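Local coordinates for protein arylsulfatase (Pseudoalteromonas sp. MB47, PDB 7AJ0) that probably hydrolyses sulfate esters of fucoidan, acting as a calcium-binding sulfatase of the alkaline phosphatase clan, at residues S95-P100 against A431-D436; L377-M382 against S416-V421; S384-G389 against D404-L409. One frame throughout, in Å; residues are numbered along the deposited sequence.

How the contacts relate
Contacts 1 and 2 are buried, with centres about 13 and 12 Å from the chain centre. Contact 3 lies further out, its centre about 17 Å from the chain centre, and is partly exposed. Contacts 2 and 3 both use helix 377-387, one near its start and one at its end. Contacts 1 and 2 share the small antiparallel sheet, where strands 420-425 and 428-434 are neighbours. Along the chain, contact 3 is nested inside the loop closed by contact 2, and contact 2 inside that of contact 1. An arginine carries each contact. In contact 1 it meets neutral hydroxyls. In contact 2 it forms a two-bond salt bridge, and in contact 3 a single-bond one.

Contact 1: residues S95-P100 against A431-D436; sequences SMYSQP and ALRWLD
Arg433 reaches across to Tyr97 and Ser95 and is the one residue of 431-436 that touches the other segment. Its CG stands anti to the backbone N (chi1 177°), and the chain runs on extended to NE. This brings the guanidinium to the far strand, although Tyr97 CA and Arg433 CA are 10.0 Å apart.

NH1 does the touching. Arg433 NH1 donates to Tyr97 OH at 2.7 Å, in a fairly straight bond of 162° that lies in the guanidinium plane. The tyrosine ring and the guanidinium are perpendicular. NH1 comes to the ring at its edge, so this is no cation-pi stack. The CD of Arg433 also packs against Tyr97 OH, at 3.1 Å. A second, weak bond runs from Arg433 NH1 to Ser95 OG at 2.9 Å, bent to 127°.

The other nitrogens are held by the turn that follows their own strand. Arg433 NE donates to Leu435 O at 3.0 Å. Arg433 NH2 makes a salt bridge to Asp436 OD1 at 2.9 Å, on the anti side of that oxygen. These bonds lie near the guanidinium plane and probably hold the group against rotation.

Both hydroxyls have partners beyond the two segments. Ser95 OG is bonded to Asn372, and Tyr97 OH to Glu350. The buried guanidinium charge is therefore likely to be balanced by Asp436 and, through the tyrosine, by Glu350.

The contact joins strand 91-97 of the large mixed sheet to strand 428-434 of the small four-stranded antiparallel sheet, consistent with the two-sheet architecture of the sulfatase fold.

Contact 2: residues L377-M382 against S416-V421; sequences LTDIYM and SRRQVV
Asp379, in the first turn of helix 377-387, faces Arg418 in the chain leading into strand 420-425, with Asp379 CA and Arg418 CA 8.7 Å apart and no backbone bond between the segments. The side chains close the gap.

Arg418 grips the carboxylate of Asp379 side-on, with NE and one NH group, each nitrogen taking its own oxygen. Arg418 NE donates to Asp379 OD2 at 2.8 Å, with an angle of 171°. Arg418 NH1 donates to Asp379 OD1 at 2.7 Å, with an angle of 166°. Both oxygens are met on their syn side. The two flat groups are nearly coplanar. The arginine chain leaves CB with CG anti to the backbone N, then bends at chi3 (-72°), and this turn lays the NE edge against the acid.

NH2 is held by its own segment. Arg418 NH2 donates to Val420 O at 3.0 Å, so the guanidinium is tied on a second edge. Thr378 OG1 sits 3.3 Å from Arg418 NH1, at an angle too poor for a hydrogen bond. At the base of the arginine, Ser416 OG accepts from Arg418 N at 3.0 Å, which forms an ST turn.

Residues outside the two segments add further bonds. Asp379 OD1 also accepts from Ile403 N, and OD2 from Asp376 N. Arg418 NH1 also bonds to Asp401 O.

Replacing Arg418 with alanine is likely to leave the buried Asp379 carboxylate without its counter-charge and Val420 O without this donor.

The geometry is that of a buried, two-bond ion pair, whose charges probably offset each other: the matched bonds probably repay much of their desolvation and hold segment 416-421 against the helix.

Contact 3: residues S384-G389 against D404-L409; sequences SLRLGG and DQTAFL
Asp404 opens the second segment and meets Arg386 in a salt bridge, while its other oxygen forms an Asx turn leading into the short helix 406-409. Asp404 OD2 accepts from Arg386 NH1 at 2.9 Å through the syn lone pair. The bond is bent, at 141°, and tilted out of the guanidinium plane. The arginine starts with CG anti to the backbone N, then turns sharply at chi2 (-95°). This carries the chain past the carboxylate, with Arg386 CG only 3.2 Å from Asp404 OD2. The two flat groups are turned 66° apart, and only one nitrogen serves this acid. Arg386 NH2 has its own salt bridge, to Glu34 in helix 31-48.

Gln405 follows at the N-cap position and points away from 384-389. Its OE1 accepts from Arg417 N, and its NE2 bonds to Ser416 OG and Asp379 OD2.

Thr406 begins the helix. Thr406 N donates to Asp404 OD1 at 3.0 Å, which closes the Asx turn. Thr406 OG1 donates to Asp404 OD1 as well, at 2.9 Å. These two bonds probably keep the carboxylate turned with OD2 toward the arginine. Thr406 also packs on the first segment. Thr406 OG1 lies 3.5 Å from Arg386 CD and 4.1 Å from Leu387 CD2. Its methyl CG2 rests over one face of the Arg386 guanidinium, 3.8 Å above the plane and offset toward the rim.

Contact 1: residues S95-P100 against A431-D436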
ATOM      1  N   SER A  95      27.645  -5.254  16.489  1.00 21.25           N
ATOM      2  CA  SER A  95      27.218  -3.879  16.229  1.00 21.21           C
ATOM      3  C   SER A  95      28.337  -3.096  15.552  1.00 21.15           C
ATOM      4  O   SER A  95      28.736  -2.010  15.981  1.00 21.24           O
ATOM      5  CB  SER A  95      26.766  -3.191  17.515  1.00 21.39           C
ATOM      6  OG  SER A  95      25.454  -3.600  17.867  1.00 31.09           O
ATOM      7  N   MET A  96      28.861  -3.661  14.471  1.00 21.05           N
ATOM      8  CA  MET A  96      29.851  -3.003  13.628  1.00 21.03           C
ATOM      9  C   MET A  96      29.130  -2.290  12.493  1.00 24.92           C
ATOM     10  O   MET A  96      28.176  -2.824  11.920  1.00 20.90           O
ATOM     11  CB  MET A  96      30.840  -4.031  13.082  1.00 21.02           C
ATOM     12  CG  MET A  96      31.860  -3.496  12.098  1.00 21.05           C
ATOM     13  SD  MET A  96      33.062  -2.380  12.818  1.00102.39           S
ATOM     14  CE  MET A  96      34.361  -2.524  11.598  1.00 42.08           C
ATOM     15  N   TYR A  97      29.587  -1.081  12.170  1.00 21.05           N
ATOM     16  CA  TYR A  97      28.857  -0.211  11.261  1.00 21.08           C
ATOM     17  C   TYR A  97      29.746   0.307  10.143  1.00 21.16           C
ATOM     18  O   TYR A  97      30.932   0.579  10.346  1.00 26.33           O
ATOM     19  CB  TYR A  97      28.238   0.981  12.020  1.00 21.20           C
ATOM     20  CG  TYR A  97      26.968   0.603  12.733  1.00 21.17           C
ATOM     21  CD1 TYR A  97      25.757   0.580  12.058  1.00 21.16           C
ATOM     22  CD2 TYR A  97      26.979   0.245  14.071  1.00 21.21           C
ATOM     23  CE1 TYR A  97      24.591   0.218  12.697  1.00 21.19           C
ATOM     24  CE2 TYR A  97      25.819  -0.114  14.720  1.00 21.75           C
ATOM     25  CZ  TYR A  97      24.626  -0.126  14.028  1.00 21.23           C
ATOM     26  OH  TYR A  97      23.466  -0.487  14.668  1.00 21.32           O
ATOM     27  N   SER A  98      29.140   0.441   8.959  1.00 21.17           N
ATOM     28  CA  SER A  98      29.813   0.967   7.781  1.00 21.32           C
ATOM     29  C   SER A  98      29.016   2.138   7.225  1.00 21.48           C
ATOM     30  O   SER A  98      28.045   2.581   7.848  1.00 21.49           O
ATOM     31  CB  SER A  98      29.960  -0.123   6.723  1.00 21.56           C
ATOM     32  OG  SER A  98      28.689  -0.506   6.221  1.00 21.21           O
ATOM     33  N   GLN A  99      29.395   2.634   6.062  1.00 21.68           N
ATOM     34  CA  GLN A  99      28.576   3.578   5.309  1.00 21.89           C
ATOM     35  C   GLN A  99      27.631   2.813   4.396  1.00 21.84           C
ATOM     36  O   GLN A  99      27.774   1.606   4.194  1.00 21.67           O
ATOM     37  CB  GLN A  99      29.469   4.525   4.521  1.00 22.21           C
ATOM     38  CG  GLN A  99      30.513   5.221   5.376  1.00 22.31           C
ATOM     39  CD  GLN A  99      29.898   6.039   6.494  1.00 22.34           C
ATOM     40  OE1 GLN A  99      29.133   6.974   6.248  1.00 32.88           O
ATOM     41  NE2 GLN A  99      30.221   5.685   7.731  1.00 22.18           N
ATOM     42  N   PRO A 100      26.628   3.485   3.825  1.00 22.03           N
ATOM     43  CA  PRO A 100      25.625   2.756   3.034  1.00 22.03           C
ATOM     44  C   PRO A 100      26.075   2.331   1.642  1.00 22.18           C
ATOM     45  O   PRO A 100      25.374   1.522   1.020  1.00 22.19           O
ATOM     46  CB  PRO A 100      24.456   3.757   2.938  1.00 22.27           C
ATOM     47  CG  PRO A 100      24.719   4.779   3.994  1.00 22.30           C
ATOM     48  CD  PRO A 100      26.211   4.872   4.089  1.00 22.27           C
ATOM     49  N   ALA A 431      20.463   9.512  10.264  1.00 23.18           N
ATOM     50  CA  ALA A 431      20.198   8.790  11.497  1.00 22.99           C
ATOM     51  C   ALA A 431      21.463   8.700  12.332  1.00 22.84           C
ATOM     52  O   ALA A 431      22.570   8.946  11.851  1.00 22.82           O
ATOM     53  CB  ALA A 431      19.654   7.383  11.208  1.00 22.72           C
ATOM     54  N   LEU A 432      21.271   8.349  13.602  1.00 22.80           N
ATOM     55  CA  LEU A 432      22.362   8.025  14.508  1.00 22.67           C
ATOM     56  C   LEU A 432      21.923   6.859  15.379  1.00 22.50           C
ATOM     57  O   LEU A 432      20.731   6.566  15.506  1.00 22.56           O
ATOM     58  CB  LEU A 432      22.762   9.224  15.375  1.00 22.99           C
ATOM     59  CG  LEU A 432      21.725   9.790  16.345  1.00 23.28           C
ATOM     60  CD1 LEU A 432      21.692   9.030  17.662  1.00 23.22           C
ATOM     61  CD2 LEU A 432      21.996  11.272  16.588  1.00 23.69           C
ATOM     62  N   ARG A 433      22.905   6.181  15.971  1.00 22.34           N
ATOM     63  CA  ARG A 433      22.645   5.158  16.970  1.00 22.27           C
ATOM     64  C   ARG A 433      23.356   5.530  18.263  1.00 22.44           C
ATOM     65  O   ARG A 433      24.532   5.908  18.249  1.00 22.45           O
ATOM     66  CB  ARG A 433      23.100   3.766  16.532  1.00 23.29           C
ATOM     67  CG  ARG A 433      22.876   2.738  17.637  1.00 26.24           C
ATOM     68  CD  ARG A 433      23.186   1.318  17.224  1.00 21.74           C
ATOM     69  NE  ARG A 433      23.173   0.440  18.392  1.00 24.85           N
ATOM     70  CZ  ARG A 433      23.357  -0.874  18.350  1.00 21.73           C
ATOM     71  NH1 ARG A 433      23.564  -1.479  17.191  1.00 21.52           N
ATOM     72  NH2 ARG A 433      23.332  -1.583  19.470  1.00 32.13           N
ATOM     73  N   TRP A 434      22.642   5.391  19.376  1.00 22.62           N
ATOM     74  CA  TRP A 434      23.167   5.698  20.703  1.00 22.86           C
ATOM     75  C   TRP A 434      22.643   4.632  21.649  1.00 22.90           C
ATOM     76  O   TRP A 434      21.429   4.418  21.734  1.00 22.99           O
ATOM     77  CB  TRP A 434      22.747   7.099  21.140  1.00 23.22           C
ATOM     78  CG  TRP A 434      22.988   7.379  22.579  1.00 23.55           C
ATOM     79  CD1 TRP A 434      24.145   7.183  23.270  1.00 23.60           C
ATOM     80  CD2 TRP A 434      22.049   7.924  23.511  1.00 23.92           C
ATOM     81  NE1 TRP A 434      23.983   7.562  24.578  1.00 23.99           N
ATOM     82  CE2 TRP A 434      22.705   8.022  24.753  1.00 24.19           C
ATOM     83  CE3 TRP A 434      20.717   8.335  23.417  1.00 24.11           C
ATOM     84  CZ2 TRP A 434      22.075   8.515  25.892  1.00 24.64           C
ATOM     85  CZ3 TRP A 434      20.093   8.823  24.548  1.00 24.54           C
ATOM     86  CH2 TRP A 434      20.773   8.909  25.770  1.00 24.80           C
ATOM     87  N   LEU A 435      23.553   3.961  22.350  1.00 22.90           N
ATOM     88  CA  LEU A 435      23.210   2.800  23.174  1.00 22.96           C
ATOM     89  C   LEU A 435      22.627   1.770  22.207  1.00 22.68           C
ATOM     90  O   LEU A 435      23.281   1.438  21.206  1.00 22.40           O
ATOM     91  CB  LEU A 435      22.302   3.220  24.319  1.00 23.35           C
ATOM     92  CG  LEU A 435      22.853   4.300  25.253  1.00 32.87           C
ATOM     93  CD1 LEU A 435      21.751   4.878  26.138  1.00 24.40           C
ATOM     94  CD2 LEU A 435      23.988   3.744  26.102  1.00 23.79           C
ATOM     95  N   ASP A 436      21.422   1.260  22.441  1.00 22.80           N
ATOM     96  CA  ASP A 436      20.772   0.324  21.536  1.00 22.61           C
ATOM     97  C   ASP A 436      19.558   0.955  20.860  1.00 22.67           C
ATOM     98  O   ASP A 436      18.614   0.258  20.484  1.00 22.69           O
ATOM     99  CB  ASP A 436      20.384  -0.945  22.293  1.00 22.77           C
ATOM    100  CG  ASP A 436      21.580  -1.618  22.952  1.00 30.29           C
ATOM    101  OD1 ASP A 436      22.670  -1.639  22.339  1.00 31.96           O
ATOM    102  OD2 ASP A 436      21.436  -2.122  24.085  1.00 39.53           O
TER

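Contact 2: residues L377-M382 against S416-V421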
ATOM      1  N   LEU A 377      33.789   1.684  10.795  1.00 21.67           N
ATOM      2  CA  LEU A 377      34.913   1.469   9.888  1.00 21.80           C
ATOM      3  C   LEU A 377      36.025   2.485  10.129  1.00 28.88           C
ATOM      4  O   LEU A 377      37.208   2.160   9.973  1.00 22.28           O
ATOM      5  CB  LEU A 377      34.457   1.544   8.432  1.00 23.16           C
ATOM      6  CG  LEU A 377      33.790   0.308   7.828  1.00 21.57           C
ATOM      7  CD1 LEU A 377      33.386   0.598   6.385  1.00 21.66           C
ATOM      8  CD2 LEU A 377      34.693  -0.910   7.897  1.00 31.60           C
ATOM      9  N   THR A 378      35.673   3.719  10.494  1.00 22.28           N
ATOM     10  CA  THR A 378      36.699   4.696  10.830  1.00 22.65           C
ATOM     11  C   THR A 378      37.478   4.294  12.077  1.00 22.72           C
ATOM     12  O   THR A 378      38.601   4.772  12.272  1.00 23.30           O
ATOM     13  CB  THR A 378      36.082   6.080  11.040  1.00 22.84           C
ATOM     14  OG1 THR A 378      35.104   6.017  12.086  1.00 22.67           O
ATOM     15  CG2 THR A 378      35.427   6.577   9.761  1.00 22.87           C
ATOM     16  N   ASP A 379      36.908   3.429  12.921  1.00 22.47           N
ATOM     17  CA  ASP A 379      37.623   2.976  14.107  1.00 22.59           C
ATOM     18  C   ASP A 379      38.751   2.015  13.748  1.00 22.65           C
ATOM     19  O   ASP A 379      39.753   1.942  14.469  1.00 22.91           O
ATOM     20  CB  ASP A 379      36.653   2.314  15.087  1.00 22.37           C
ATOM     21  CG  ASP A 379      35.614   3.283  15.624  1.00 22.39           C
ATOM     22  OD1 ASP A 379      35.818   4.509  15.494  1.00 22.63           O
ATOM     23  OD2 ASP A 379      34.597   2.818  16.186  1.00 22.22           O
ATOM     24  N   ILE A 380      38.608   1.267  12.653  1.00 22.46           N
ATOM     25  CA  ILE A 380      39.710   0.432  12.185  1.00 22.57           C
ATOM     26  C   ILE A 380      40.888   1.308  11.778  1.00 24.63           C
ATOM     27  O   ILE A 380      42.046   1.019  12.102  1.00 23.23           O
ATOM     28  CB  ILE A 380      39.250  -0.466  11.023  1.00 22.34           C
ATOM     29  CG1 ILE A 380      38.121  -1.392  11.482  1.00 22.02           C
ATOM     30  CG2 ILE A 380      40.424  -1.276  10.485  1.00 22.52           C
ATOM     31  CD1 ILE A 380      37.388  -2.087  10.346  1.00 24.53           C
ATOM     32  N   TYR A 381      40.604   2.396  11.059  1.00 23.05           N
ATOM     33  CA  TYR A 381      41.643   3.347  10.682  1.00 23.49           C
ATOM     34  C   TYR A 381      42.354   3.894  11.911  1.00 23.80           C
ATOM     35  O   TYR A 381      43.586   3.842  12.004  1.00 24.16           O
ATOM     36  CB  TYR A 381      41.007   4.472   9.861  1.00 23.57           C
ATOM     37  CG  TYR A 381      41.875   5.680   9.606  1.00 24.08           C
ATOM     38  CD1 TYR A 381      42.007   6.679  10.563  1.00 24.34           C
ATOM     39  CD2 TYR A 381      42.530   5.844   8.396  1.00 24.36           C
ATOM     40  CE1 TYR A 381      42.783   7.789  10.329  1.00 24.87           C
ATOM     41  CE2 TYR A 381      43.310   6.952   8.153  1.00 24.90           C
ATOM     42  CZ  TYR A 381      43.433   7.922   9.123  1.00 25.15           C
ATOM     43  OH  TYR A 381      44.213   9.029   8.887  1.00 25.75           O
ATOM     44  N   MET A 382      41.591   4.412  12.874  1.00 23.72           N
ATOM     45  CA  MET A 382      42.200   5.039  14.042  1.00 24.07           C
ATOM     46  C   MET A 382      42.884   4.014  14.935  1.00 24.12           C
ATOM     47  O   MET A 382      43.906   4.319  15.559  1.00 24.54           O
ATOM     48  CB  MET A 382      41.141   5.809  14.829  1.00 24.00           C
ATOM     49  CG  MET A 382      41.702   6.943  15.674  1.00 24.48           C
ATOM     50  SD  MET A 382      42.542   8.199  14.687  1.00 24.98           S
ATOM     51  CE  MET A 382      41.172   8.937  13.799  1.00 24.76           C
ATOM     52  N   SER A 416      32.966  -0.561  24.610  1.00 23.25           N
ATOM     53  CA  SER A 416      33.411   0.245  23.483  1.00 23.06           C
ATOM     54  C   SER A 416      33.747   1.665  23.925  1.00 23.34           C
ATOM     55  O   SER A 416      33.182   2.194  24.886  1.00 23.58           O
ATOM     56  CB  SER A 416      32.326   0.267  22.408  1.00 22.69           C
ATOM     57  OG  SER A 416      32.671   1.128  21.341  1.00 22.57           O
ATOM     58  N   ARG A 417      34.695   2.277  23.215  1.00 23.36           N
ATOM     59  CA  ARG A 417      35.019   3.681  23.416  1.00 23.64           C
ATOM     60  C   ARG A 417      34.168   4.607  22.557  1.00 23.47           C
ATOM     61  O   ARG A 417      34.273   5.830  22.701  1.00 23.73           O
ATOM     62  CB  ARG A 417      36.504   3.934  23.118  1.00 23.85           C
ATOM     63  CG  ARG A 417      37.441   3.082  23.957  1.00 24.10           C
ATOM     64  CD  ARG A 417      38.896   3.528  23.851  1.00 24.44           C
ATOM     65  NE  ARG A 417      39.093   4.888  24.342  1.00 24.83           N
ATOM     66  CZ  ARG A 417      39.684   5.868  23.657  1.00 24.99           C
ATOM     67  NH1 ARG A 417      40.163   5.654  22.439  1.00 24.79           N
ATOM     68  NH2 ARG A 417      39.803   7.066  24.205  1.00 28.78           N
ATOM     69  N   ARG A 418      33.332   4.059  21.680  1.00 23.08           N
ATOM     70  CA  ARG A 418      32.469   4.849  20.812  1.00 22.95           C
ATOM     71  C   ARG A 418      31.090   4.959  21.442  1.00 22.96           C
ATOM     72  O   ARG A 418      30.486   3.947  21.814  1.00 22.82           O
ATOM     73  CB  ARG A 418      32.366   4.224  19.420  1.00 22.59           C
ATOM     74  CG  ARG A 418      31.355   4.906  18.509  1.00 22.48           C
ATOM     75  CD  ARG A 418      31.420   4.365  17.087  1.00 22.21           C
ATOM     76  NE  ARG A 418      32.618   4.811  16.378  1.00 22.33           N
ATOM     77  CZ  ARG A 418      32.751   6.004  15.807  1.00 22.53           C
ATOM     78  NH1 ARG A 418      33.877   6.319  15.185  1.00 27.03           N
ATOM     79  NH2 ARG A 418      31.762   6.884  15.860  1.00 22.62           N
ATOM     80  N   GLN A 419      30.594   6.189  21.554  1.00 23.16           N
ATOM     81  CA  GLN A 419      29.304   6.444  22.174  1.00 23.25           C
ATOM     82  C   GLN A 419      28.172   6.522  21.162  1.00 23.02           C
ATOM     83  O   GLN A 419      27.035   6.166  21.491  1.00 22.99           O
ATOM     84  CB  GLN A 419      29.368   7.749  22.970  1.00 23.69           C
ATOM     85  CG  GLN A 419      28.215   7.954  23.925  1.00 23.90           C
ATOM     86  CD  GLN A 419      28.406   9.171  24.810  1.00 26.65           C
ATOM     87  OE1 GLN A 419      28.122   9.129  26.007  1.00 27.38           O
ATOM     88  NE2 GLN A 419      28.888  10.263  24.224  1.00 24.55           N
ATOM     89  N   VAL A 420      28.451   6.975  19.942  1.00 22.91           N
ATOM     90  CA  VAL A 420      27.417   7.201  18.943  1.00 22.78           C
ATOM     91  C   VAL A 420      27.964   6.859  17.565  1.00 22.54           C
ATOM     92  O   VAL A 420      29.149   7.058  17.278  1.00 22.60           O
ATOM     93  CB  VAL A 420      26.907   8.663  18.965  1.00 23.11           C
ATOM     94  CG1 VAL A 420      25.845   8.871  17.896  1.00 23.02           C
ATOM     95  CG2 VAL A 420      26.368   9.033  20.339  1.00 23.40           C
ATOM     96  N   VAL A 421      27.089   6.334  16.713  1.00 22.33           N
ATOM     97  CA  VAL A 421      27.373   6.137  15.298  1.00 22.17           C
ATOM     98  C   VAL A 421      26.496   7.108  14.523  1.00 22.32           C
ATOM     99  O   VAL A 421      25.278   7.152  14.731  1.00 22.35           O
ATOM    100  CB  VAL A 421      27.111   4.687  14.856  1.00 21.86           C
ATOM    101  CG1 VAL A 421      27.292   4.549  13.350  1.00 21.75           C
ATOM    102  CG2 VAL A 421      28.038   3.736  15.592  1.00 21.77           C
TER

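Contact 3: residues S384-G389 against D404-L409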
ATOM      1  N   SER A 384      44.330   1.284  13.748  1.00 24.01           N
ATOM      2  CA  SER A 384      45.568   0.994  13.032  1.00 24.34           C
ATOM      3  C   SER A 384      46.631   2.048  13.318  1.00 24.88           C
ATOM      4  O   SER A 384      47.803   1.716  13.522  1.00 25.27           O
ATOM      5  CB  SER A 384      45.297   0.914  11.528  1.00 31.21           C
ATOM      6  OG  SER A 384      44.426  -0.157  11.214  1.00 23.75           O
ATOM      7  N   LEU A 385      46.241   3.325  13.332  1.00 24.97           N
ATOM      8  CA  LEU A 385      47.218   4.384  13.550  1.00 25.55           C
ATOM      9  C   LEU A 385      47.834   4.299  14.940  1.00 25.85           C
ATOM     10  O   LEU A 385      49.012   4.628  15.117  1.00 26.40           O
ATOM     11  CB  LEU A 385      46.573   5.752  13.349  1.00 25.62           C
ATOM     12  CG  LEU A 385      46.015   6.059  11.959  1.00 25.46           C
ATOM     13  CD1 LEU A 385      45.617   7.529  11.878  1.00 25.70           C
ATOM     14  CD2 LEU A 385      47.007   5.700  10.867  1.00 25.73           C
ATOM     15  N   ARG A 386      47.059   3.869  15.938  1.00 25.56           N
ATOM     16  CA  ARG A 386      47.601   3.773  17.289  1.00 25.89           C
ATOM     17  C   ARG A 386      48.536   2.576  17.422  1.00 26.05           C
ATOM     18  O   ARG A 386      49.558   2.657  18.113  1.00 32.24           O
ATOM     19  CB  ARG A 386      46.461   3.693  18.305  1.00 25.59           C
ATOM     20  CG  ARG A 386      46.916   3.557  19.748  1.00 25.95           C
ATOM     21  CD  ARG A 386      46.946   2.101  20.182  1.00 25.80           C
ATOM     22  NE  ARG A 386      47.527   1.935  21.511  1.00 26.25           N
ATOM     23  CZ  ARG A 386      46.852   2.063  22.651  1.00 32.40           C
ATOM     24  NH1 ARG A 386      45.559   2.366  22.635  1.00 42.51           N
ATOM     25  NH2 ARG A 386      47.474   1.888  23.808  1.00 26.75           N
ATOM     26  N   LEU A 387      48.208   1.458  16.770  1.00 25.67           N
ATOM     27  CA  LEU A 387      49.090   0.296  16.816  1.00 28.56           C
ATOM     28  C   LEU A 387      50.461   0.614  16.232  1.00 26.40           C
ATOM     29  O   LEU A 387      51.466   0.033  16.658  1.00 26.81           O
ATOM     30  CB  LEU A 387      48.457  -0.879  16.072  1.00 25.39           C
ATOM     31  CG  LEU A 387      47.227  -1.505  16.730  1.00 24.94           C
ATOM     32  CD1 LEU A 387      46.603  -2.556  15.826  1.00 24.53           C
ATOM     33  CD2 LEU A 387      47.582  -2.107  18.086  1.00 25.22           C
ATOM     34  N   GLY A 388      50.525   1.525  15.264  1.00 26.46           N
ATOM     35  CA  GLY A 388      51.776   1.980  14.703  1.00 27.04           C
ATOM     36  C   GLY A 388      52.361   3.215  15.349  1.00 27.59           C
ATOM     37  O   GLY A 388      53.450   3.649  14.964  1.00 28.16           O
ATOM     38  N   GLY A 389      51.664   3.804  16.320  1.00 27.48           N
ATOM     39  CA  GLY A 389      52.161   4.964  17.031  1.00 28.03           C
ATOM     40  C   GLY A 389      52.266   6.215  16.183  1.00 33.90           C
ATOM     41  O   GLY A 389      53.322   6.856  16.155  1.00 42.30           O
ATOM     42  N   ASP A 404      40.054   5.349  18.409  1.00 23.99           N
ATOM     43  CA  ASP A 404      40.933   4.229  18.720  1.00 24.04           C
ATOM     44  C   ASP A 404      40.200   3.232  19.610  1.00 23.82           C
ATOM     45  O   ASP A 404      39.740   3.585  20.698  1.00 23.96           O
ATOM     46  CB  ASP A 404      42.196   4.738  19.410  1.00 24.58           C
ATOM     47  CG  ASP A 404      43.112   3.614  19.861  1.00 33.29           C
ATOM     48  OD1 ASP A 404      43.011   2.501  19.305  1.00 24.41           O
ATOM     49  OD2 ASP A 404      43.929   3.845  20.778  1.00 35.65           O
ATOM     50  N   GLN A 405      40.087   1.988  19.143  1.00 23.54           N
ATOM     51  CA  GLN A 405      39.365   0.944  19.859  1.00 23.36           C
ATOM     52  C   GLN A 405      40.288  -0.159  20.370  1.00 23.56           C
ATOM     53  O   GLN A 405      39.819  -1.257  20.686  1.00 23.42           O
ATOM     54  CB  GLN A 405      38.282   0.341  18.961  1.00 22.91           C
ATOM     55  CG  GLN A 405      37.170   1.303  18.573  1.00 22.74           C
ATOM     56  CD  GLN A 405      36.149   1.496  19.678  1.00 22.76           C
ATOM     57  OE1 GLN A 405      36.432   1.254  20.850  1.00 26.53           O
ATOM     58  NE2 GLN A 405      34.947   1.923  19.306  1.00 22.56           N
ATOM     59  N   THR A 406      41.592   0.108  20.455  1.00 23.93           N
ATOM     60  CA  THR A 406      42.520  -0.919  20.918  1.00 24.18           C
ATOM     61  C   THR A 406      42.146  -1.416  22.310  1.00 24.35           C
ATOM     62  O   THR A 406      42.219  -2.619  22.587  1.00 24.37           O
ATOM     63  CB  THR A 406      43.950  -0.374  20.904  1.00 24.64           C
ATOM     64  OG1 THR A 406      44.340  -0.090  19.554  1.00 24.53           O
ATOM     65  CG2 THR A 406      44.915  -1.381  21.508  1.00 24.99           C
ATOM     66  N   ALA A 407      41.741  -0.505  23.200  1.00 24.52           N
ATOM     67  CA  ALA A 407      41.296  -0.905  24.530  1.00 24.72           C
ATOM     68  C   ALA A 407      40.004  -1.710  24.486  1.00 30.84           C
ATOM     69  O   ALA A 407      39.717  -2.461  25.425  1.00 26.49           O
ATOM     70  CB  ALA A 407      41.100   0.329  25.412  1.00 25.01           C
ATOM     71  N   PHE A 408      39.217  -1.565  23.422  1.00 28.80           N
ATOM     72  CA  PHE A 408      37.983  -2.330  23.277  1.00 23.57           C
ATOM     73  C   PHE A 408      38.259  -3.722  22.724  1.00 23.76           C
ATOM     74  O   PHE A 408      37.695  -4.709  23.210  1.00 23.47           O
ATOM     75  CB  PHE A 408      37.021  -1.546  22.380  1.00 23.21           C
ATOM     76  CG  PHE A 408      35.791  -2.303  21.970  1.00 22.88           C
ATOM     77  CD1 PHE A 408      34.945  -2.858  22.916  1.00 28.42           C
ATOM     78  CD2 PHE A 408      35.461  -2.425  20.629  1.00 22.53           C
ATOM     79  CE1 PHE A 408      33.803  -3.541  22.531  1.00 22.72           C
ATOM     80  CE2 PHE A 408      34.321  -3.104  20.236  1.00 26.98           C
ATOM     81  CZ  PHE A 408      33.490  -3.663  21.188  1.00 22.37           C
ATOM     82  N   LEU A 409      39.151  -3.823  21.734  1.00 23.40           N
ATOM     83  CA  LEU A 409      39.412  -5.102  21.087  1.00 23.31           C
ATOM     84  C   LEU A 409      40.299  -6.016  21.925  1.00 23.72           C
ATOM     85  O   LEU A 409      40.198  -7.242  21.803  1.00 25.28           O
ATOM     86  CB  LEU A 409      40.064  -4.874  19.721  1.00 23.17           C
ATOM     87  CG  LEU A 409      39.220  -4.177  18.655  1.00 22.80           C
ATOM     88  CD1 LEU A 409      40.058  -3.869  17.421  1.00 22.79           C
ATOM     89  CD2 LEU A 409      38.016  -5.024  18.280  1.00 30.61           C
TER